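Local atomic coordinates of neutral ceramidase (Pseudomonas aeruginosa, PDB entry 2ZWS), a protein that hydrolyses the N-acyl linkage of ceramides to give sphingosine and a free fatty acid, and also runs the reverse synthesis, using a bound zinc ion. Residues Thr15-Glu20 with Asn551-Glu556; Val59-Gly64 with Asp128-Ser133; Thr206-Thr209 with Ile215-Asp218; Ala598-Ser603 with Tyr613-Tyr618. One frame throughout, in Å; residues are numbered along the deposited sequence.

In the fold
Interaction 1 joins the N-terminal catalytic part to the C-terminal beta-sandwich, and the other three lie around that junction. Interaction 2 touches it through a salt bridge, Glu556 OE2 to Arg132 NH1 at 2.8 Å, and interaction 3 through Ile215, whose CD1 packs on Thr15 CG2 at 3.8 Å. Interactions 2 and 3 meet where Asp62 CG lies 3.7 Å from Pro217 CB. Interaction 4, inside the sandwich, reaches interaction 1 through Tyr618 CB, 3.6 Å from Arg554 NH1. Zinc lies about 6 Å from the side chain of Thr206 and about 14 Å from that of Thr61; magnesium lies about 8 Å from the side chain of Trp602 and about 10 Å from that of Thr15.

Interaction 1 of 4, residues Thr15-Glu20 with Asn551-Glu556; sequences TGEAAE and NDLRTE
A single leucine packed against backbone, with two bridging waters beside it, makes this buried loop-to-loop contact: Leu553 points at Thr15, Gly16 and Glu17. The loop 15-20 follows strand 5-13 of the N-terminal part, while 551-556 connects strands 539-545 and 560-566 in the C-terminal part. Leu553 does its touching with both methyls. CD1 sits 3.6 Å from Thr15 O, and CD2 lies 3.7 Å from Gly16 C, continuing on to the Glu17 backbone. Glu17 adds its CG, 4.0 Å from Leu553 CD2, with the two side chains crossing at a slant; the acid end runs on to Thr122 at the start of helix 120-138. The same helix, through Ala125, also packs on Leu553.

The contact therefore belongs to the interface between the catalytic domain and the C-terminal beta-sandwich, residues more than 500 positions apart in sequence. An Asx turn brackets the leucine: Asp552 OD1 accepts from Arg554 N at 2.8 Å, using the lone pair away from its other oxygen.

No direct hydrogen bond crosses between the segments, and water does that work. One molecule donates to Thr15 O at 2.7 Å and also hydrogen-bonds to Thr555 OG1. A second donates both its protons, to Gly16 O at 3.0 Å and to Leu553 O at 2.9 Å, so one water serves a carbonyl of each segment. Thr15 turns its own hydroxyl to Asp13 and to the backbone of Gln40.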
# COMPACT_ATOMS: atom_id res chain seq x y z
N THR A 15 9.78 -2.28 4.39
CA THR A 15 9.30 -2.22 5.79
C THR A 15 10.04 -1.12 6.55
O THR A 15 11.27 -1.05 6.51
CB THR A 15 9.55 -3.55 6.51
OG1 THR A 15 9.03 -4.64 5.73
CG2 THR A 15 8.86 -3.56 7.89
N GLY A 16 9.30 -0.29 7.25
CA GLY A 16 9.88 0.80 8.00
C GLY A 16 10.06 0.47 9.47
O GLY A 16 10.19 -0.68 9.84
N GLU A 17 10.02 1.50 10.31
CA GLU A 17 10.42 1.36 11.72
C GLU A 17 9.42 0.51 12.49
O GLU A 17 8.22 0.84 12.54
CB GLU A 17 10.55 2.76 12.32
CG GLU A 17 11.75 3.54 11.72
CD GLU A 17 11.65 5.04 11.89
OE1 GLU A 17 10.85 5.71 11.19
OE2 GLU A 17 12.39 5.55 12.75
N ALA A 18 9.88 -0.59 13.09
CA ALA A 18 8.99 -1.61 13.69
C ALA A 18 8.60 -1.39 15.15
O ALA A 18 7.79 -2.13 15.70
CB ALA A 18 9.60 -3.00 13.53
N ALA A 19 9.18 -0.38 15.77
CA ALA A 19 8.64 0.04 17.07
C ALA A 19 8.67 1.53 17.26
O ALA A 19 9.60 2.21 16.83
CB ALA A 19 9.40 -0.64 18.20
N GLU A 20 7.62 2.04 17.91
CA GLU A 20 7.54 3.42 18.41
C GLU A 20 7.41 4.47 17.29
O GLU A 20 7.92 5.61 17.40
CB GLU A 20 8.68 3.73 19.42
CG GLU A 20 8.57 2.86 20.71
CD GLU A 20 9.54 3.28 21.83
OE1 GLU A 20 10.60 3.85 21.51
OE2 GLU A 20 9.22 3.02 23.02
N ASN A 551 16.89 1.01 15.50
CA ASN A 551 18.33 1.06 15.22
C ASN A 551 18.71 0.53 13.84
O ASN A 551 19.66 1.00 13.24
CB ASN A 551 19.12 0.27 16.26
CG ASN A 551 19.12 0.91 17.63
OD1 ASN A 551 19.16 2.15 17.78
ND2 ASN A 551 19.05 0.07 18.65
N ASP A 552 17.95 -0.46 13.34
CA ASP A 552 18.21 -1.06 12.03
C ASP A 552 16.92 -1.76 11.58
O ASP A 552 16.40 -2.61 12.29
CB ASP A 552 19.38 -2.05 12.11
CG ASP A 552 19.92 -2.44 10.74
OD1 ASP A 552 19.14 -2.83 9.85
OD2 ASP A 552 21.16 -2.34 10.55
N LEU A 553 16.42 -1.41 10.40
CA LEU A 553 15.17 -2.02 9.88
C LEU A 553 15.32 -3.45 9.45
O LEU A 553 14.33 -4.15 9.17
CB LEU A 553 14.69 -1.23 8.66
CG LEU A 553 14.59 0.27 8.88
CD1 LEU A 553 14.03 0.94 7.63
CD2 LEU A 553 13.71 0.55 10.02
N ARG A 554 16.58 -3.88 9.35
CA ARG A 554 16.91 -5.23 8.90
C ARG A 554 16.30 -5.53 7.51
O ARG A 554 15.73 -6.58 7.26
CB ARG A 554 16.55 -6.27 9.97
CG ARG A 554 17.31 -5.99 11.28
CD ARG A 554 17.48 -7.20 12.16
NE ARG A 554 18.37 -8.21 11.59
CZ ARG A 554 19.70 -8.16 11.62
NH1 ARG A 554 20.40 -9.14 11.06
NH2 ARG A 554 20.32 -7.12 12.18
N THR A 555 16.43 -4.53 6.65
CA THR A 555 15.91 -4.54 5.30
C THR A 555 16.53 -5.74 4.54
O THR A 555 17.78 -5.93 4.55
CB THR A 555 16.26 -3.20 4.64
OG1 THR A 555 15.68 -2.11 5.39
CG2 THR A 555 15.83 -3.16 3.17
N GLU A 556 15.67 -6.54 3.90
CA GLU A 556 16.05 -7.76 3.16
C GLU A 556 16.62 -8.84 4.06
O GLU A 556 17.16 -9.86 3.59
CB GLU A 556 17.03 -7.45 2.00
CG GLU A 556 16.49 -6.42 0.97
CD GLU A 556 15.30 -6.92 0.13
OE1 GLU A 556 15.06 -8.13 -0.01
OE2 GLU A 556 14.65 -6.07 -0.49
O HOH W 1 13.18 -2.17 4.95
O HOH W 2 11.91 -3.06 10.38

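Interaction 2 of 4, residues Val59-Gly64 with Asp128-Ser133; sequences VNTDLG and DGIVRS. With FMT (formic acid), chain E.
Val59 meets Ser133 and Ile130 as strand 55-61 packs against helix 120-138. Its CG1, anti to the backbone N (chi1 -175°), is the branch that reaches the helix, lying 3.8 Å from Ser133 OG and 4.4 Å from Ile130 CG2. The strand and helix segments run 9.8 Å apart at closest, with their directions at 141°, in a layer where helix covers sheet. Next along, Asn60, a residue that probably contacts substrate, faces the other side of the strand, where its ND2 donates to O2 of a formic acid molecule at 2.8 Å; the formic acid probably comes from the crystallisation liquor. Thr61 turns back to the helix. Its methyl CG2 lies 3.9 Å from Ile130 CG1 and equally near CD1, while OG1 is directed to Ala94 O on the neighbouring strand 91-95. At Asp62 the strand has ended in an inverse gamma turn, and the acid pairs with Arg43. Gly64 O then accepts from the zinc ligand His97, at ND1.

Ser133 OG is spent within its own helix, donating to Ile130 O at 2.7 Å, one turn back. The strand's alternation puts Asn60 on the probable substrate side, and with both hydroxyls, of Thr61 and Ser133, satisfied within their own layers, what holds helix to strand here is van der Waals contact.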
# COMPACT_ATOMS: atom_id res chain seq x y z
N VAL A 59 4.55 -0.39 -10.19
CA VAL A 59 4.95 -0.91 -8.89
C VAL A 59 3.79 -0.81 -7.92
O VAL A 59 3.20 0.28 -7.76
CB VAL A 59 6.21 -0.14 -8.29
CG1 VAL A 59 6.66 -0.79 -7.00
CG2 VAL A 59 7.39 -0.07 -9.30
N ASN A 60 3.40 -1.93 -7.32
CA ASN A 60 2.39 -1.87 -6.27
C ASN A 60 3.07 -2.09 -4.91
O ASN A 60 3.95 -2.95 -4.78
CB ASN A 60 1.26 -2.91 -6.48
CG ASN A 60 0.02 -2.60 -5.66
OD1 ASN A 60 -0.50 -1.48 -5.66
ND2 ASN A 60 -0.49 -3.62 -5.02
N THR A 61 2.72 -1.27 -3.92
CA THR A 61 3.41 -1.24 -2.64
C THR A 61 2.47 -1.56 -1.47
O THR A 61 1.29 -1.12 -1.43
CB THR A 61 4.05 0.16 -2.39
OG1 THR A 61 3.02 1.17 -2.32
CG2 THR A 61 5.11 0.50 -3.50
N ASP A 62 3.00 -2.31 -0.50
CA ASP A 62 2.27 -2.62 0.73
C ASP A 62 2.29 -1.42 1.72
O ASP A 62 2.87 -1.52 2.81
CB ASP A 62 2.87 -3.87 1.40
CG ASP A 62 2.64 -5.17 0.63
OD1 ASP A 62 1.52 -5.41 0.13
OD2 ASP A 62 3.57 -6.01 0.60
N LEU A 63 1.66 -0.33 1.31
CA LEU A 63 1.66 0.94 2.06
C LEU A 63 0.24 1.48 2.14
O LEU A 63 -0.62 1.11 1.33
CB LEU A 63 2.52 2.00 1.34
CG LEU A 63 4.00 1.62 1.20
CD1 LEU A 63 4.72 2.60 0.33
CD2 LEU A 63 4.65 1.54 2.59
N GLY A 64 -0.00 2.41 3.07
CA GLY A 64 -1.30 3.08 3.14
C GLY A 64 -1.55 3.90 1.89
O GLY A 64 -2.69 3.99 1.41
N ASP A 128 13.96 3.62 -1.07
CA ASP A 128 15.06 2.71 -1.45
C ASP A 128 14.52 1.37 -1.91
O ASP A 128 15.04 0.79 -2.86
CB ASP A 128 16.02 2.49 -0.30
CG ASP A 128 16.87 3.70 0.02
OD1 ASP A 128 16.88 4.67 -0.77
OD2 ASP A 128 17.53 3.67 1.08
N GLY A 129 13.52 0.85 -1.23
CA GLY A 129 12.95 -0.46 -1.61
C GLY A 129 12.16 -0.42 -2.90
O GLY A 129 12.17 -1.39 -3.68
N ILE A 130 11.46 0.69 -3.16
CA ILE A 130 10.77 0.82 -4.45
C ILE A 130 11.81 0.79 -5.57
O ILE A 130 11.68 0.04 -6.58
CB ILE A 130 9.93 2.11 -4.53
CG1 ILE A 130 8.71 1.97 -3.60
CG2 ILE A 130 9.49 2.41 -5.98
CD1 ILE A 130 7.88 3.28 -3.36
N VAL A 131 12.87 1.58 -5.42
CA VAL A 131 13.92 1.56 -6.44
C VAL A 131 14.54 0.15 -6.57
O VAL A 131 14.72 -0.35 -7.67
CB VAL A 131 15.00 2.64 -6.13
CG1 VAL A 131 16.22 2.50 -7.09
CG2 VAL A 131 14.40 4.04 -6.20
N ARG A 132 14.80 -0.53 -5.46
CA ARG A 132 15.40 -1.87 -5.51
C ARG A 132 14.45 -2.84 -6.22
O ARG A 132 14.88 -3.71 -6.96
CB ARG A 132 15.67 -2.34 -4.09
CG ARG A 132 16.53 -3.60 -3.98
CD ARG A 132 16.76 -4.03 -2.48
NE ARG A 132 16.89 -2.86 -1.60
CZ ARG A 132 16.03 -2.51 -0.64
NH1 ARG A 132 14.96 -3.27 -0.31
NH2 ARG A 132 16.27 -1.38 0.03
N SER A 133 13.14 -2.68 -6.04
CA SER A 133 12.19 -3.61 -6.71
C SER A 133 12.27 -3.47 -8.24
O SER A 133 12.19 -4.47 -8.98
CB SER A 133 10.75 -3.43 -6.18
OG SER A 133 10.17 -2.25 -6.67
C FMT E . -0.16 -6.73 -3.03
O1 FMT E . 0.01 -6.96 -1.79
O2 FMT E . 0.49 -6.00 -3.85

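Interaction 3 of 4, residues Thr206-Thr209 with Ile215-Asp218; sequences TSMT and ISPD
Asp218 reaches back from the threshold of helix 218-231 to bind the backbone of Ser207 and Met208, a carboxylate gripping two successive amides of the loop that follows the zinc ligand His204. Ser216 and Asp218 form an ST turn that leads into this helix. The contact belongs to the catalytic part of the ceramidase, and the two segments are only six residues apart in sequence.

Hydrogen bonds carry most of it. Asp218 OD1 accepts from Ser207 N at 2.9 Å through its syn lone pair. Met208 N donates to Asp218 OD2 at 2.8 Å and nearly straight at 166°, though it approaches 28° out of the carboxylate plane. Each oxygen thus holds its own amide, which fixes the rotation of the carboxylate. The side chain gets there with CG anti to the backbone N (chi1 -153°). Ser207's hydroxyl goes elsewhere, to Asn219 ND2.

A water extends the polar network, lying within hydrogen-bonding distance of both Asp218 OD2 and Met208 O; the latter also accepts from Tyr26 OH.

Van der Waals contact is slighter: Met208 CB lies 3.4 Å from Asp218 OD2, the two side chains lying alongside and running antiparallel, and the bent thioether chain leads off to helix 265-286, where it packs on Phe266 and Thr269.

On the acid's own side, Ser216 OG accepts from Asp218 N at 2.9 Å, and that same OG lies 3.9 Å from Met208 CG.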
# COMPACT_ATOMS: atom_id res chain seq x y z
N THR A 206 -8.16 -2.98 5.72
CA THR A 206 -8.35 -2.53 7.11
C THR A 206 -8.80 -3.70 7.97
O THR A 206 -9.43 -3.50 9.01
CB THR A 206 -9.43 -1.44 7.18
OG1 THR A 206 -10.61 -1.89 6.48
CG2 THR A 206 -8.97 -0.13 6.55
N SER A 207 -8.53 -4.93 7.54
CA SER A 207 -8.88 -6.08 8.38
C SER A 207 -8.15 -6.06 9.72
O SER A 207 -8.70 -6.51 10.72
CB SER A 207 -8.59 -7.39 7.64
OG SER A 207 -9.42 -7.48 6.49
N MET A 208 -6.89 -5.60 9.74
CA MET A 208 -6.17 -5.38 10.99
C MET A 208 -6.58 -3.99 11.47
O MET A 208 -6.44 -2.99 10.74
CB MET A 208 -4.66 -5.41 10.76
CG MET A 208 -4.09 -6.75 10.25
SD MET A 208 -4.44 -8.17 11.31
CE MET A 208 -3.65 -7.67 12.86
N THR A 209 -7.14 -3.93 12.68
CA THR A 209 -7.80 -2.74 13.18
C THR A 209 -6.83 -1.78 13.85
O THR A 209 -5.62 -2.06 13.98
CB THR A 209 -8.92 -3.08 14.20
OG1 THR A 209 -8.29 -3.53 15.41
CG2 THR A 209 -9.88 -4.15 13.64
N ILE A 215 3.26 -4.58 12.34
CA ILE A 215 3.29 -4.25 10.92
C ILE A 215 2.68 -5.37 10.12
O ILE A 215 2.97 -6.55 10.34
CB ILE A 215 4.74 -3.97 10.45
CG1 ILE A 215 5.19 -2.64 11.05
CG2 ILE A 215 4.81 -3.95 8.92
CD1 ILE A 215 6.63 -2.22 10.70
N SER A 216 1.80 -4.99 9.19
CA SER A 216 1.16 -6.00 8.36
C SER A 216 0.71 -5.37 7.04
O SER A 216 0.27 -4.22 7.01
CB SER A 216 -0.08 -6.56 9.07
OG SER A 216 -0.84 -7.38 8.20
N PRO A 217 0.81 -6.13 5.95
CA PRO A 217 0.28 -5.71 4.66
C PRO A 217 -1.21 -6.05 4.50
O PRO A 217 -1.77 -5.85 3.41
CB PRO A 217 1.13 -6.51 3.68
CG PRO A 217 1.34 -7.84 4.40
CD PRO A 217 1.50 -7.44 5.85
N ASP A 218 -1.84 -6.55 5.58
CA ASP A 218 -3.30 -6.66 5.67
C ASP A 218 -3.87 -7.61 4.63
O ASP A 218 -3.16 -8.50 4.18
CB ASP A 218 -3.94 -5.27 5.63
CG ASP A 218 -5.30 -5.21 6.34
OD1 ASP A 218 -6.33 -5.58 5.71
OD2 ASP A 218 -5.34 -4.79 7.51
O HOH W 3 -4.75 -2.42 8.53

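Interaction 4 of 4, residues Ala598-Ser603 with Tyr613-Tyr618; sequences ATISWS and YYIRHY
Ile600 packs on Ile615 and His617 between the two sheets of the C-terminal beta-sandwich, a face-to-face contact and not a pairing of neighbouring strands. Strand 595-603 lies in one sheet and 611-622 in the other; the axes of the two short segments come within 9.1 Å, with directions at 144°, and no hydrogen bond passes between them.

Alternate residues point inward and make the tight layer. At its middle, Ile600 CG2 meets Ile615 CG2 at 3.8 Å. Ile600 CD1 reaches on to His617 CB at 3.9 Å. Toward one end Ala598 sets its methyl over one face of the His617 imidazole, a CH-pi contact with CB 3.9 Å from the ring centroid; His617 ND1 is bonded to Phe559 O, which limits the ring's rotation.

The outward residues look quite different. Ser601, Tyr614, Arg616 and Tyr618 turn from the opposing segment, and Arg616 is exposed to solvent; Tyr618 OH hydrogen-bonds Glu561 OE1.

The far end of the layer is aromatic. Trp602, whose CG is anti to the backbone N (chi1 -178°), swings its six-membered ring toward Tyr613, planes at 50° and centroids 5.3 Å apart. The tyrosine hydroxyl goes to Glu609 O, and Trp602 CH2 stands over one face of the phenol ring, 3.9 Å from Tyr613 CE1.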
# COMPACT_ATOMS: atom_id res chain seq x y z
N ALA A 598 12.33 -9.00 22.92
CA ALA A 598 11.77 -9.44 21.64
C ALA A 598 11.03 -10.73 21.93
O ALA A 598 11.64 -11.69 22.36
CB ALA A 598 12.88 -9.69 20.66
N THR A 599 9.73 -10.77 21.68
CA THR A 599 8.95 -11.99 21.86
C THR A 599 8.63 -12.49 20.46
O THR A 599 8.13 -11.74 19.62
CB THR A 599 7.66 -11.73 22.64
OG1 THR A 599 7.96 -11.14 23.92
CG2 THR A 599 6.89 -13.05 22.86
N ILE A 600 8.98 -13.75 20.21
CA ILE A 600 8.85 -14.35 18.89
C ILE A 600 7.97 -15.58 19.01
O ILE A 600 8.13 -16.41 19.90
CB ILE A 600 10.22 -14.69 18.32
CG1 ILE A 600 10.98 -13.41 17.97
CG2 ILE A 600 10.09 -15.63 17.13
CD1 ILE A 600 12.48 -13.57 17.93
N SER A 601 7.00 -15.68 18.11
CA SER A 601 6.14 -16.85 18.13
C SER A 601 6.07 -17.50 16.78
O SER A 601 6.27 -16.84 15.73
CB SER A 601 4.75 -16.47 18.60
OG SER A 601 4.15 -15.55 17.71
N TRP A 602 5.78 -18.80 16.80
CA TRP A 602 5.61 -19.59 15.59
C TRP A 602 4.39 -20.48 15.78
O TRP A 602 4.37 -21.34 16.66
CB TRP A 602 6.85 -20.44 15.34
CG TRP A 602 6.81 -21.29 14.08
CD1 TRP A 602 6.26 -20.94 12.87
CD2 TRP A 602 7.37 -22.61 13.90
NE1 TRP A 602 6.46 -21.97 11.95
CE2 TRP A 602 7.11 -23.00 12.56
CE3 TRP A 602 8.04 -23.51 14.75
CZ2 TRP A 602 7.52 -24.24 12.03
CZ3 TRP A 602 8.47 -24.76 14.21
CH2 TRP A 602 8.20 -25.10 12.87
N SER A 603 3.38 -20.28 14.95
CA SER A 603 2.24 -21.18 14.93
C SER A 603 2.54 -22.27 13.91
O SER A 603 2.63 -22.00 12.71
CB SER A 603 0.98 -20.41 14.57
OG SER A 603 0.72 -19.42 15.57
N TYR A 613 13.85 -28.37 16.06
CA TYR A 613 13.87 -27.00 15.59
C TYR A 613 14.42 -26.08 16.67
O TYR A 613 14.40 -26.43 17.86
CB TYR A 613 12.44 -26.55 15.27
CG TYR A 613 11.80 -27.26 14.09
CD1 TYR A 613 11.79 -26.65 12.83
CD2 TYR A 613 11.19 -28.52 14.24
CE1 TYR A 613 11.21 -27.28 11.74
CE2 TYR A 613 10.61 -29.16 13.14
CZ TYR A 613 10.62 -28.53 11.89
OH TYR A 613 10.05 -29.13 10.79
N TYR A 614 14.89 -24.90 16.28
CA TYR A 614 15.12 -23.86 17.27
C TYR A 614 14.81 -22.50 16.67
O TYR A 614 14.58 -22.40 15.46
CB TYR A 614 16.55 -23.91 17.82
CG TYR A 614 17.66 -23.60 16.84
CD1 TYR A 614 18.29 -24.63 16.11
CD2 TYR A 614 18.13 -22.31 16.68
CE1 TYR A 614 19.33 -24.34 15.23
CE2 TYR A 614 19.18 -22.02 15.83
CZ TYR A 614 19.77 -23.04 15.10
OH TYR A 614 20.81 -22.74 14.25
N ILE A 615 14.79 -21.46 17.49
CA ILE A 615 14.50 -20.12 17.00
C ILE A 615 15.71 -19.21 17.24
O ILE A 615 16.29 -19.20 18.33
CB ILE A 615 13.19 -19.56 17.65
CG1 ILE A 615 11.97 -20.35 17.14
CG2 ILE A 615 13.03 -18.05 17.38
CD1 ILE A 615 10.67 -20.07 17.88
N ARG A 616 16.12 -18.50 16.19
CA ARG A 616 17.19 -17.53 16.28
C ARG A 616 16.63 -16.10 16.18
O ARG A 616 15.74 -15.81 15.35
CB ARG A 616 18.22 -17.78 15.17
CG ARG A 616 19.45 -16.93 15.21
CD ARG A 616 20.56 -17.52 14.36
NE ARG A 616 21.71 -16.63 14.35
CZ ARG A 616 22.86 -16.89 13.72
NH1 ARG A 616 23.85 -16.01 13.76
NH2 ARG A 616 22.99 -18.03 13.05
N HIS A 617 17.18 -15.21 17.01
CA HIS A 617 16.83 -13.80 16.98
C HIS A 617 18.01 -12.95 16.52
O HIS A 617 19.14 -13.19 16.93
CB HIS A 617 16.34 -13.33 18.36
CG HIS A 617 16.22 -11.84 18.50
ND1 HIS A 617 15.46 -11.06 17.65
CD2 HIS A 617 16.72 -11.00 19.44
CE1 HIS A 617 15.52 -9.80 18.04
NE2 HIS A 617 16.29 -9.74 19.11
N TYR A 618 17.74 -11.99 15.64
CA TYR A 618 18.72 -10.98 15.23
C TYR A 618 18.16 -9.61 15.56
O TYR A 618 17.00 -9.35 15.26
CB TYR A 618 18.93 -11.04 13.72
CG TYR A 618 19.39 -12.35 13.14
CD1 TYR A 618 20.74 -12.55 12.85
CD2 TYR A 618 18.50 -13.38 12.85
CE1 TYR A 618 21.18 -13.74 12.29
CE2 TYR A 618 18.92 -14.57 12.29
CZ TYR A 618 20.28 -14.74 12.03
OH TYR A 618 20.74 -15.92 11.46